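PDB 3GYC: putative glycoside hydrolase from Parabacteroides distasonis ATCC 8503, which probably hydrolyses glycosidic bonds of carbohydrates, as a cellulase-like enzyme of the TIM-barrel class. Local coordinates for residues I108-Y116 and D151-N160; M206-V217 and F227-I235. All blocks are in the same frame, centred on the assembly; numbering follows the deposited sequence.

Contact 1 (108-116 with 151-160) is complete along the chain before contact 2 (206-217 with 227-235) begins, and their centres lie about 12 Å apart. Contact 1 pairs strands 109-113 and 153-157, side by side in the parallel sheet. Strand 208-209 adds on next to 153-157, and contact 2 joins it to 231-232; these are the two outermost strands of the sheet, and their meeting closes the barrel. Asp157 and Ser211 tie the contacts together, the Ser211 OG lying 2.7 Å from Asp157 OD2, while Asn160 packs on His234. The two thus build adjoining parts of one wall of the TIM barrel.

Contact 1: I108-Y116 and D151-N160; sequences IKVGLSSWY and DTILYVDLCN. With EDO (1,2-ethanediol), chain F.
Val110 and Leu112 each make two backbone hydrogen bonds to the neighbouring strand, so that 109-113 and 153-157 run parallel, their axes 4.2 Å apart at the closest point and inclined by 18°. Gly111 CA sits over the centre of the Tyr155 ring, 3.9 Å from its centroid, in a CH-pi contact; a chi1 of 67° sets CG of Tyr155 between its backbone N and carbonyl carbon and swings the ring across to the glycine, where a CB would collide with it. On the other face Leu112 crosses Ile153 at about a right angle, its CD2 3.9 Å from Ile153 CD1, with Ile144 and Leu100 of the surrounding helices against them. With helix 130-146 between the strands, this is a beta-alpha-beta crossover, the repeating unit of a TIM barrel. At the end of the paired strands, Ser113 OG donates to Asp157 OD2 (2.7 Å) from above the carboxylate plane, while Asp157 OD1 accepts from Cys159 N (2.9 Å) in an Asx turn. With an alanine here, the hydroxyls of Ser113 and Ser211 and the N-H of Cys159 would probably each lose this acceptor, and the turn its brace. The Asn160 amide stacks on the Trp115 indole, planes 23° apart, with CB 3.8 Å from the five-membered ring's centroid. Asn160 OD1 bonds to Arg55, and Tyr116 OH donates to Leu158 O.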
loop_
_atom_site.group_PDB
_atom_site.type_symbol
_atom_site.label_atom_id
_atom_site.label_comp_id
_atom_site.label_asym_id
_atom_site.label_seq_id
_atom_site.Cartn_x
_atom_site.Cartn_y
_atom_site.Cartn_z
ATOM N N ILE A 108 16.114 5.963 2.464
ATOM C CA ILE A 108 14.883 5.214 2.253
ATOM C C ILE A 108 13.861 6.324 1.955
ATOM O O ILE A 108 13.786 7.331 2.694
ATOM C CB ILE A 108 14.464 4.426 3.504
ATOM C CG1 ILE A 108 15.419 3.239 3.736
ATOM C CG2 ILE A 108 13.102 3.858 3.352
ATOM C CD1 ILE A 108 15.364 2.658 5.120
ATOM N N LYS A 109 13.138 6.177 0.857
ATOM C CA LYS A 109 12.104 7.121 0.455
ATOM C C LYS A 109 10.753 6.587 0.959
ATOM O O LYS A 109 10.572 5.390 1.146
ATOM C CB LYS A 109 12.089 7.355 -1.071
ATOM C CG LYS A 109 12.679 8.702 -1.549
ATOM C CD LYS A 109 14.103 8.851 -1.525
ATOM C CE LYS A 109 14.544 10.316 -1.856
ATOM N NZ LYS A 109 14.378 10.901 -3.241
ATOM N N VAL A 110 9.832 7.493 1.230
ATOM C CA VAL A 110 8.552 7.120 1.846
ATOM C C VAL A 110 7.321 7.588 1.081
ATOM O O VAL A 110 7.141 8.768 0.822
ATOM C CB VAL A 110 8.469 7.650 3.322
ATOM C CG1 VAL A 110 7.152 7.208 3.951
ATOM C CG2 VAL A 110 9.707 7.143 4.107
ATOM N N GLY A 111 6.463 6.640 0.748
ATOM C CA GLY A 111 5.186 6.944 0.167
ATOM C C GLY A 111 4.174 7.088 1.298
ATOM O O GLY A 111 4.100 6.230 2.189
ATOM N N LEU A 112 3.380 8.162 1.249
ATOM C CA LEU A 112 2.357 8.362 2.262
ATOM C C LEU A 112 1.003 7.932 1.731
ATOM O O LEU A 112 0.664 8.155 0.554
ATOM C CB LEU A 112 2.286 9.829 2.658
ATOM C CG LEU A 112 3.560 10.440 3.208
ATOM C CD1 LEU A 112 3.262 11.945 3.510
ATOM C CD2 LEU A 112 4.143 9.677 4.433
ATOM N N SER A 113 0.234 7.329 2.610
ATOM C CA SER A 113 -1.132 6.948 2.330
ATOM C C SER A 113 -1.895 7.098 3.644
ATOM O O SER A 113 -1.337 7.564 4.647
ATOM C CB SER A 113 -1.158 5.475 1.849
ATOM O OG SER A 113 -2.437 5.113 1.368
ATOM N N SER A 114 -3.147 6.650 3.659
ATOM C CA SER A 114 -3.897 6.530 4.925
ATOM C C SER A 114 -5.020 5.530 4.814
ATOM O O SER A 114 -5.633 5.376 3.749
ATOM C CB SER A 114 -4.481 7.861 5.410
ATOM O OG SER A 114 -4.846 7.719 6.789
ATOM N N TRP A 115 -5.238 4.840 5.921
ATOM C CA TRP A 115 -6.355 3.940 6.149
ATOM C C TRP A 115 -7.399 4.643 7.053
ATOM O O TRP A 115 -8.390 4.036 7.443
ATOM C CB TRP A 115 -5.874 2.637 6.788
ATOM C CG TRP A 115 -5.117 1.744 5.886
ATOM C CD1 TRP A 115 -5.539 0.551 5.366
ATOM C CD2 TRP A 115 -3.748 1.929 5.411
ATOM N NE1 TRP A 115 -4.497 -0.017 4.623
ATOM C CE2 TRP A 115 -3.424 0.816 4.615
ATOM C CE3 TRP A 115 -2.786 2.934 5.586
ATOM C CZ2 TRP A 115 -2.175 0.680 3.971
ATOM C CZ3 TRP A 115 -1.568 2.797 4.973
ATOM C CH2 TRP A 115 -1.278 1.681 4.149
ATOM N N TYR A 116 -7.156 5.920 7.385
ATOM C CA TYR A 116 -8.062 6.735 8.201
ATOM C C TYR A 116 -8.560 5.976 9.451
ATOM O O TYR A 116 -9.770 5.730 9.630
ATOM C CB TYR A 116 -9.197 7.232 7.304
ATOM C CG TYR A 116 -8.655 8.123 6.236
ATOM C CD1 TYR A 116 -8.419 9.480 6.503
ATOM C CD2 TYR A 116 -8.364 7.640 4.966
ATOM C CE1 TYR A 116 -7.885 10.321 5.540
ATOM C CE2 TYR A 116 -7.815 8.470 3.993
ATOM C CZ TYR A 116 -7.577 9.810 4.287
ATOM O OH TYR A 116 -7.040 10.669 3.351
ATOM N N ASP A 151 11.605 16.092 0.848
ATOM C CA ASP A 151 12.333 15.333 -0.182
ATOM C C ASP A 151 12.426 13.833 0.103
ATOM O O ASP A 151 12.760 13.060 -0.794
ATOM C CB ASP A 151 13.719 15.910 -0.390
ATOM C CG ASP A 151 13.661 17.327 -0.921
ATOM O OD1 ASP A 151 12.788 17.585 -1.795
ATOM O OD2 ASP A 151 14.455 18.191 -0.439
ATOM N N THR A 152 12.097 13.418 1.320
ATOM C CA THR A 152 12.039 11.987 1.667
ATOM C C THR A 152 10.733 11.342 1.196
ATOM O O THR A 152 10.656 10.142 1.093
ATOM C CB THR A 152 12.211 11.826 3.183
ATOM O OG1 THR A 152 13.568 12.143 3.529
ATOM C CG2 THR A 152 11.857 10.429 3.652
ATOM N N ILE A 153 9.714 12.157 0.897
ATOM C CA ILE A 153 8.438 11.668 0.481
ATOM C C ILE A 153 8.480 11.400 -1.026
ATOM O O ILE A 153 8.873 12.258 -1.821
ATOM C CB ILE A 153 7.299 12.660 0.832
ATOM C CG1 ILE A 153 7.271 12.914 2.353
ATOM C CG2 ILE A 153 5.970 12.149 0.266
ATOM C CD1 ILE A 153 7.267 11.679 3.262
ATOM N N LEU A 154 8.058 10.196 -1.378
ATOM C CA LEU A 154 8.106 9.704 -2.749
ATOM C C LEU A 154 6.827 10.046 -3.512
ATOM O O LEU A 154 6.853 10.465 -4.660
ATOM C CB LEU A 154 8.283 8.194 -2.667
ATOM C CG LEU A 154 8.566 7.411 -3.899
ATOM C CD1 LEU A 154 9.899 7.900 -4.508
ATOM C CD2 LEU A 154 8.570 5.906 -3.466
ATOM N N TYR A 155 5.707 9.859 -2.844
ATOM C CA TYR A 155 4.407 10.127 -3.414
ATOM C C TYR A 155 3.405 10.276 -2.297
ATOM O O TYR A 155 3.671 9.895 -1.166
ATOM C CB TYR A 155 3.956 9.006 -4.375
ATOM C CG TYR A 155 3.675 7.642 -3.763
ATOM C CD1 TYR A 155 2.459 7.385 -3.166
ATOM C CD2 TYR A 155 4.608 6.606 -3.802
ATOM C CE1 TYR A 155 2.163 6.133 -2.612
ATOM C CE2 TYR A 155 4.331 5.353 -3.212
ATOM C CZ TYR A 155 3.100 5.126 -2.650
ATOM O OH TYR A 155 2.739 3.934 -2.105
ATOM N N VAL A 156 2.229 10.819 -2.635
ATOM C CA VAL A 156 1.164 10.979 -1.670
ATOM C C VAL A 156 -0.076 10.381 -2.263
ATOM O O VAL A 156 -0.556 10.841 -3.310
ATOM C CB VAL A 156 0.908 12.470 -1.303
ATOM C CG1 VAL A 156 -0.332 12.616 -0.353
ATOM C CG2 VAL A 156 2.174 13.072 -0.716
ATOM N N ASP A 157 -0.621 9.413 -1.545
ATOM C CA ASP A 157 -1.859 8.689 -1.891
ATOM C C ASP A 157 -2.928 9.138 -0.909
ATOM O O ASP A 157 -2.784 8.933 0.301
ATOM C CB ASP A 157 -1.588 7.176 -1.807
ATOM C CG ASP A 157 -2.862 6.315 -1.762
ATOM O OD1 ASP A 157 -3.981 6.781 -2.134
ATOM O OD2 ASP A 157 -2.717 5.143 -1.319
ATOM N N LEU A 158 -4.017 9.695 -1.414
ATOM C CA LEU A 158 -5.049 10.249 -0.526
ATOM C C LEU A 158 -5.912 9.243 0.169
ATOM O O LEU A 158 -6.617 9.609 1.105
ATOM C CB LEU A 158 -5.918 11.319 -1.236
ATOM C CG LEU A 158 -5.273 12.713 -1.273
ATOM C CD1 LEU A 158 -4.003 12.705 -2.067
ATOM C CD2 LEU A 158 -6.237 13.772 -1.852
ATOM N N CYS A 159 -5.905 7.990 -0.281
ATOM C CA CYS A 159 -6.657 6.960 0.412
ATOM C C CYS A 159 -6.383 5.549 -0.072
ATOM O O CYS A 159 -6.571 5.260 -1.260
ATOM C CB CYS A 159 -8.162 7.211 0.230
ATOM S SG CYS A 159 -9.100 6.166 1.338
ATOM N N ASN A 160 -5.943 4.677 0.848
ATOM C CA ASN A 160 -5.794 3.262 0.567
ATOM C C ASN A 160 -7.063 2.659 0.001
ATOM O O ASN A 160 -8.127 2.797 0.601
ATOM C CB ASN A 160 -5.475 2.504 1.846
ATOM C CG ASN A 160 -5.444 1.000 1.641
ATOM O OD1 ASN A 160 -4.489 0.455 1.050
ATOM N ND2 ASN A 160 -6.481 0.307 2.143
HETATM C C1 EDO F . -10.098 2.299 9.430
HETATM O O1 EDO F . -8.662 2.139 9.368
HETATM C C2 EDO F . -10.699 1.794 10.765
HETATM O O2 EDO F . -9.958 2.216 11.936
HETATM O O HOH W 1 14.961 9.772 2.288
HETATM O O HOH W 2 12.856 13.246 -3.512
HETATM O O HOH W 3 -4.831 -1.959 2.831
#

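Contact 2: M206-V217 and F227-I235; sequences MPFLYSFDHGDV and FLDLYEHHI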
loop_
_atom_site.group_PDB
_atom_site.type_symbol
_atom_site.label_atom_id
_atom_site.label_comp_id
_atom_site.label_asym_id
_atom_site.label_seq_id
_atom_site.Cartn_x
_atom_site.Cartn_y
_atom_site.Cartn_z
HETATM N N MSE A 206 4.692 17.358 -6.695
HETATM C CA MSE A 206 4.567 16.121 -5.898
HETATM C C MSE A 206 3.660 15.115 -6.669
HETATM O O MSE A 206 2.644 15.503 -7.202
HETATM C CB MSE A 206 4.016 16.440 -4.492
HETATM C CG MSE A 206 3.795 15.243 -3.587
HETATM SE SE MSE A 206 5.454 14.394 -3.026
HETATM C CE MSE A 206 5.977 15.603 -1.557
ATOM N N PRO A 207 4.075 13.838 -6.780
ATOM C CA PRO A 207 3.200 12.854 -7.413
ATOM C C PRO A 207 2.042 12.514 -6.488
ATOM O O PRO A 207 2.260 12.075 -5.353
ATOM C CB PRO A 207 4.095 11.633 -7.636
ATOM C CG PRO A 207 5.469 12.092 -7.413
ATOM C CD PRO A 207 5.444 13.341 -6.598
ATOM N N PHE A 208 0.827 12.737 -6.963
ATOM C CA PHE A 208 -0.395 12.451 -6.212
ATOM C C PHE A 208 -1.234 11.402 -6.896
ATOM O O PHE A 208 -1.305 11.342 -8.123
ATOM C CB PHE A 208 -1.251 13.704 -6.072
ATOM C CG PHE A 208 -0.656 14.756 -5.162
ATOM C CD1 PHE A 208 -0.625 14.559 -3.781
ATOM C CD2 PHE A 208 -0.185 15.940 -5.669
ATOM C CE1 PHE A 208 -0.096 15.524 -2.922
ATOM C CE2 PHE A 208 0.356 16.898 -4.826
ATOM C CZ PHE A 208 0.410 16.669 -3.441
ATOM N N LEU A 209 -1.920 10.605 -6.090
ATOM C CA LEU A 209 -2.812 9.565 -6.587
ATOM C C LEU A 209 -3.782 9.130 -5.500
ATOM O O LEU A 209 -3.745 9.658 -4.400
ATOM C CB LEU A 209 -1.984 8.327 -6.968
ATOM C CG LEU A 209 -1.421 7.520 -5.786
ATOM C CD1 LEU A 209 -1.320 6.056 -6.158
ATOM C CD2 LEU A 209 -0.100 8.132 -5.291
ATOM N N TYR A 210 -4.656 8.179 -5.851
ATOM C CA TYR A 210 -5.460 7.413 -4.914
ATOM C C TYR A 210 -5.178 5.961 -5.309
ATOM O O TYR A 210 -5.071 5.664 -6.515
ATOM C CB TYR A 210 -6.939 7.675 -5.032
ATOM C CG TYR A 210 -7.492 8.949 -4.425
ATOM C CD1 TYR A 210 -7.219 10.186 -4.966
ATOM C CD2 TYR A 210 -8.400 8.892 -3.363
ATOM C CE1 TYR A 210 -7.798 11.360 -4.446
ATOM C CE2 TYR A 210 -8.971 10.040 -2.840
ATOM C CZ TYR A 210 -8.678 11.266 -3.383
ATOM O OH TYR A 210 -9.241 12.394 -2.860
ATOM N N SER A 211 -5.024 5.060 -4.331
ATOM C CA SER A 211 -4.707 3.662 -4.629
ATOM C C SER A 211 -5.971 2.806 -4.705
ATOM O O SER A 211 -6.931 3.030 -3.980
ATOM C CB SER A 211 -3.725 3.072 -3.618
ATOM O OG SER A 211 -4.221 3.063 -2.294
ATOM N N PHE A 212 -5.927 1.825 -5.600
ATOM C CA PHE A 212 -7.041 0.970 -5.902
ATOM C C PHE A 212 -6.752 -0.544 -5.821
ATOM O O PHE A 212 -5.608 -0.983 -5.982
ATOM C CB PHE A 212 -7.514 1.262 -7.320
ATOM C CG PHE A 212 -7.749 2.730 -7.628
ATOM C CD1 PHE A 212 -8.398 3.566 -6.738
ATOM C CD2 PHE A 212 -7.410 3.232 -8.881
ATOM C CE1 PHE A 212 -8.622 4.881 -7.040
ATOM C CE2 PHE A 212 -7.647 4.548 -9.204
ATOM C CZ PHE A 212 -8.257 5.377 -8.278
ATOM N N ASP A 213 -7.803 -1.329 -5.538
ATOM C CA ASP A 213 -7.722 -2.786 -5.555
ATOM C C ASP A 213 -8.740 -3.428 -6.534
ATOM O O ASP A 213 -8.745 -4.652 -6.687
ATOM C CB ASP A 213 -7.912 -3.382 -4.159
ATOM C CG ASP A 213 -9.298 -3.049 -3.552
ATOM O OD1 ASP A 213 -10.037 -2.194 -4.102
ATOM O OD2 ASP A 213 -9.644 -3.649 -2.509
ATOM N N HIS A 214 -9.579 -2.624 -7.193
ATOM C CA HIS A 214 -10.552 -3.155 -8.150
ATOM C C HIS A 214 -9.820 -3.963 -9.231
ATOM O O HIS A 214 -8.849 -3.475 -9.847
ATOM C CB HIS A 214 -11.337 -2.021 -8.781
ATOM C CG HIS A 214 -12.589 -2.480 -9.435
ATOM N ND1 HIS A 214 -12.642 -2.845 -10.759
ATOM C CD2 HIS A 214 -13.830 -2.668 -8.941
ATOM C CE1 HIS A 214 -13.868 -3.234 -11.055
ATOM N NE2 HIS A 214 -14.608 -3.131 -9.968
ATOM N N GLY A 215 -10.291 -5.184 -9.467
ATOM C CA GLY A 215 -9.608 -6.138 -10.354
ATOM C C GLY A 215 -9.621 -5.883 -11.851
ATOM O O GLY A 215 -8.783 -6.419 -12.600
ATOM N N ASP A 216 -10.562 -5.061 -12.291
ATOM C CA ASP A 216 -10.711 -4.744 -13.701
ATOM C C ASP A 216 -9.818 -3.571 -14.052
ATOM O O ASP A 216 -10.257 -2.435 -14.130
ATOM C CB ASP A 216 -12.164 -4.421 -13.987
ATOM C CG ASP A 216 -12.428 -4.192 -15.448
ATOM O OD1 ASP A 216 -11.476 -4.179 -16.304
ATOM O OD2 ASP A 216 -13.615 -3.984 -15.700
ATOM N N VAL A 217 -8.557 -3.871 -14.299
ATOM C CA VAL A 217 -7.569 -2.833 -14.561
ATOM C C VAL A 217 -7.776 -2.087 -15.877
ATOM O O VAL A 217 -7.224 -1.000 -16.064
ATOM C CB VAL A 217 -6.162 -3.394 -14.427
ATOM C CG1 VAL A 217 -5.959 -3.845 -12.979
ATOM C CG2 VAL A 217 -5.946 -4.544 -15.414
ATOM N N PHE A 227 -5.585 12.711 -14.228
ATOM C CA PHE A 227 -5.217 13.479 -13.026
ATOM C C PHE A 227 -4.420 12.676 -11.982
ATOM O O PHE A 227 -4.010 13.235 -10.955
ATOM C CB PHE A 227 -6.479 14.082 -12.361
ATOM C CG PHE A 227 -7.562 13.070 -12.057
ATOM C CD1 PHE A 227 -7.505 12.290 -10.929
ATOM C CD2 PHE A 227 -8.635 12.912 -12.912
ATOM C CE1 PHE A 227 -8.497 11.331 -10.651
ATOM C CE2 PHE A 227 -9.635 11.965 -12.650
ATOM C CZ PHE A 227 -9.566 11.177 -11.501
ATOM N N LEU A 228 -4.266 11.367 -12.196
ATOM C CA LEU A 228 -3.432 10.529 -11.331
ATOM C C LEU A 228 -2.016 10.562 -11.902
ATOM O O LEU A 228 -1.832 10.400 -13.105
ATOM C CB LEU A 228 -3.937 9.100 -11.320
ATOM C CG LEU A 228 -5.359 8.906 -10.790
ATOM C CD1 LEU A 228 -5.841 7.474 -11.002
ATOM C CD2 LEU A 228 -5.450 9.314 -9.334
ATOM N N ASP A 229 -1.026 10.800 -11.053
ATOM C CA ASP A 229 0.389 10.885 -11.493
ATOM C C ASP A 229 1.046 9.499 -11.611
ATOM O O ASP A 229 2.099 9.347 -12.239
ATOM C CB ASP A 229 1.191 11.754 -10.515
ATOM C CG ASP A 229 0.806 13.244 -10.566
ATOM O OD1 ASP A 229 0.412 13.722 -11.677
ATOM O OD2 ASP A 229 0.923 13.977 -9.513
ATOM N N LEU A 230 0.459 8.523 -10.919
ATOM C CA LEU A 230 0.900 7.136 -10.906
ATOM C C LEU A 230 -0.260 6.240 -10.480
ATOM O O LEU A 230 -1.277 6.724 -9.987
ATOM C CB LEU A 230 2.066 6.920 -9.945
ATOM C CG LEU A 230 1.890 7.267 -8.479
ATOM C CD1 LEU A 230 2.506 6.223 -7.524
ATOM C CD2 LEU A 230 2.427 8.678 -8.165
ATOM N N TYR A 231 -0.119 4.937 -10.653
ATOM C CA TYR A 231 -1.139 4.036 -10.195
ATOM C C TYR A 231 -0.477 3.142 -9.137
ATOM O O TYR A 231 0.641 2.626 -9.352
ATOM C CB TYR A 231 -1.753 3.137 -11.306
ATOM C CG TYR A 231 -2.207 3.789 -12.582
ATOM C CD1 TYR A 231 -2.657 5.107 -12.620
ATOM C CD2 TYR A 231 -2.253 3.049 -13.771
ATOM C CE1 TYR A 231 -3.071 5.680 -13.820
ATOM C CE2 TYR A 231 -2.696 3.606 -14.954
ATOM C CZ TYR A 231 -3.117 4.908 -14.967
ATOM O OH TYR A 231 -3.523 5.442 -16.143
ATOM N N GLU A 232 -1.142 2.998 -7.991
ATOM C CA GLU A 232 -0.693 2.098 -6.928
ATOM C C GLU A 232 -1.787 1.042 -6.913
ATOM O O GLU A 232 -2.856 1.306 -6.416
ATOM C CB GLU A 232 -0.521 2.836 -5.591
ATOM C CG GLU A 232 0.500 2.170 -4.607
ATOM C CD GLU A 232 -0.074 1.145 -3.633
ATOM O OE1 GLU A 232 -0.946 1.522 -2.819
ATOM O OE2 GLU A 232 0.391 -0.019 -3.607
ATOM N N HIS A 233 -1.540 -0.130 -7.506
ATOM C CA HIS A 233 -2.574 -1.120 -7.665
ATOM C C HIS A 233 -2.237 -2.370 -6.879
ATOM O O HIS A 233 -1.116 -2.864 -6.927
ATOM C CB HIS A 233 -2.832 -1.445 -9.133
ATOM C CG HIS A 233 -4.247 -1.858 -9.373
ATOM N ND1 HIS A 233 -5.235 -0.943 -9.661
ATOM C CD2 HIS A 233 -4.863 -3.054 -9.232
ATOM C CE1 HIS A 233 -6.395 -1.571 -9.743
ATOM N NE2 HIS A 233 -6.197 -2.852 -9.478
ATOM N N HIS A 234 -3.215 -2.858 -6.122
ATOM C CA HIS A 234 -3.008 -4.019 -5.269
ATOM C C HIS A 234 -3.433 -5.268 -6.032
ATOM O O HIS A 234 -4.520 -5.302 -6.589
ATOM C CB HIS A 234 -3.765 -3.855 -3.949
ATOM C CG HIS A 234 -3.405 -2.599 -3.205
ATOM N ND1 HIS A 234 -4.119 -2.148 -2.112
ATOM C CD2 HIS A 234 -2.419 -1.685 -3.416
ATOM C CE1 HIS A 234 -3.547 -1.049 -1.641
ATOM N NE2 HIS A 234 -2.538 -0.724 -2.434
ATOM N N ILE A 235 -2.546 -6.266 -6.081
ATOM C CA ILE A 235 -2.748 -7.462 -6.912
ATOM C C ILE A 235 -2.391 -8.719 -6.162
ATOM O O ILE A 235 -1.235 -8.924 -5.804
ATOM C CB ILE A 235 -1.859 -7.432 -8.181
ATOM C CG1 ILE A 235 -2.244 -6.279 -9.084
ATOM C CG2 ILE A 235 -1.989 -8.728 -9.026
ATOM C CD1 ILE A 235 -1.291 -6.078 -10.282
HETATM O O HOH W 4 -3.901 3.745 -8.568
HETATM O O HOH W 5 -6.707 -5.707 -8.048
#
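The imidazole of His233 is sandwiched between Phe212 O, over the centre of one face, and Val217 CG1, which makes a CH-pi contact 4.0 Å from the ring centroid on the opposite face. With CG anti to the backbone N (chi1 -150°), the ring reaches back to the other segment, where NE2 donates to His214 O (2.7 Å), in the ring plane yet bent to 131° at the hydrogen. Tyr220 OH binds ND1, so both ring nitrogens have partners and the rotation of the ring is fixed. Phe212 also bridges the backbones, its N donating to Glu232 O and its O accepting from His234 N. Glu232 OE1 receives His234 NE2 (2.8 Å) on its syn side but tilted well out of the carboxylate plane, while Glu161 meets ND1 of that ring, Thr304 meets Glu232 OE2, and Leu209 CD1 rests 3.4 Å from Glu232 CB. Nearer the start of the strands, Pro207 CB presses tightly on Leu230 CD2, also at 3.4 Å. Asp229 OD2 takes the N-H of Phe208 (2.8 Å) and Asp229 N donates to Phe208 O, with salt bridges to Arg200 and Lys388 holding the carboxylate. Midway a water spans Tyr210 O and Glu232 N. Such a seam closes the eight-stranded barrel between strands 208-209 and 231-232; its histidine and glutamate end is the C-terminal rim, where TIM-barrel enzymes carry their active sites.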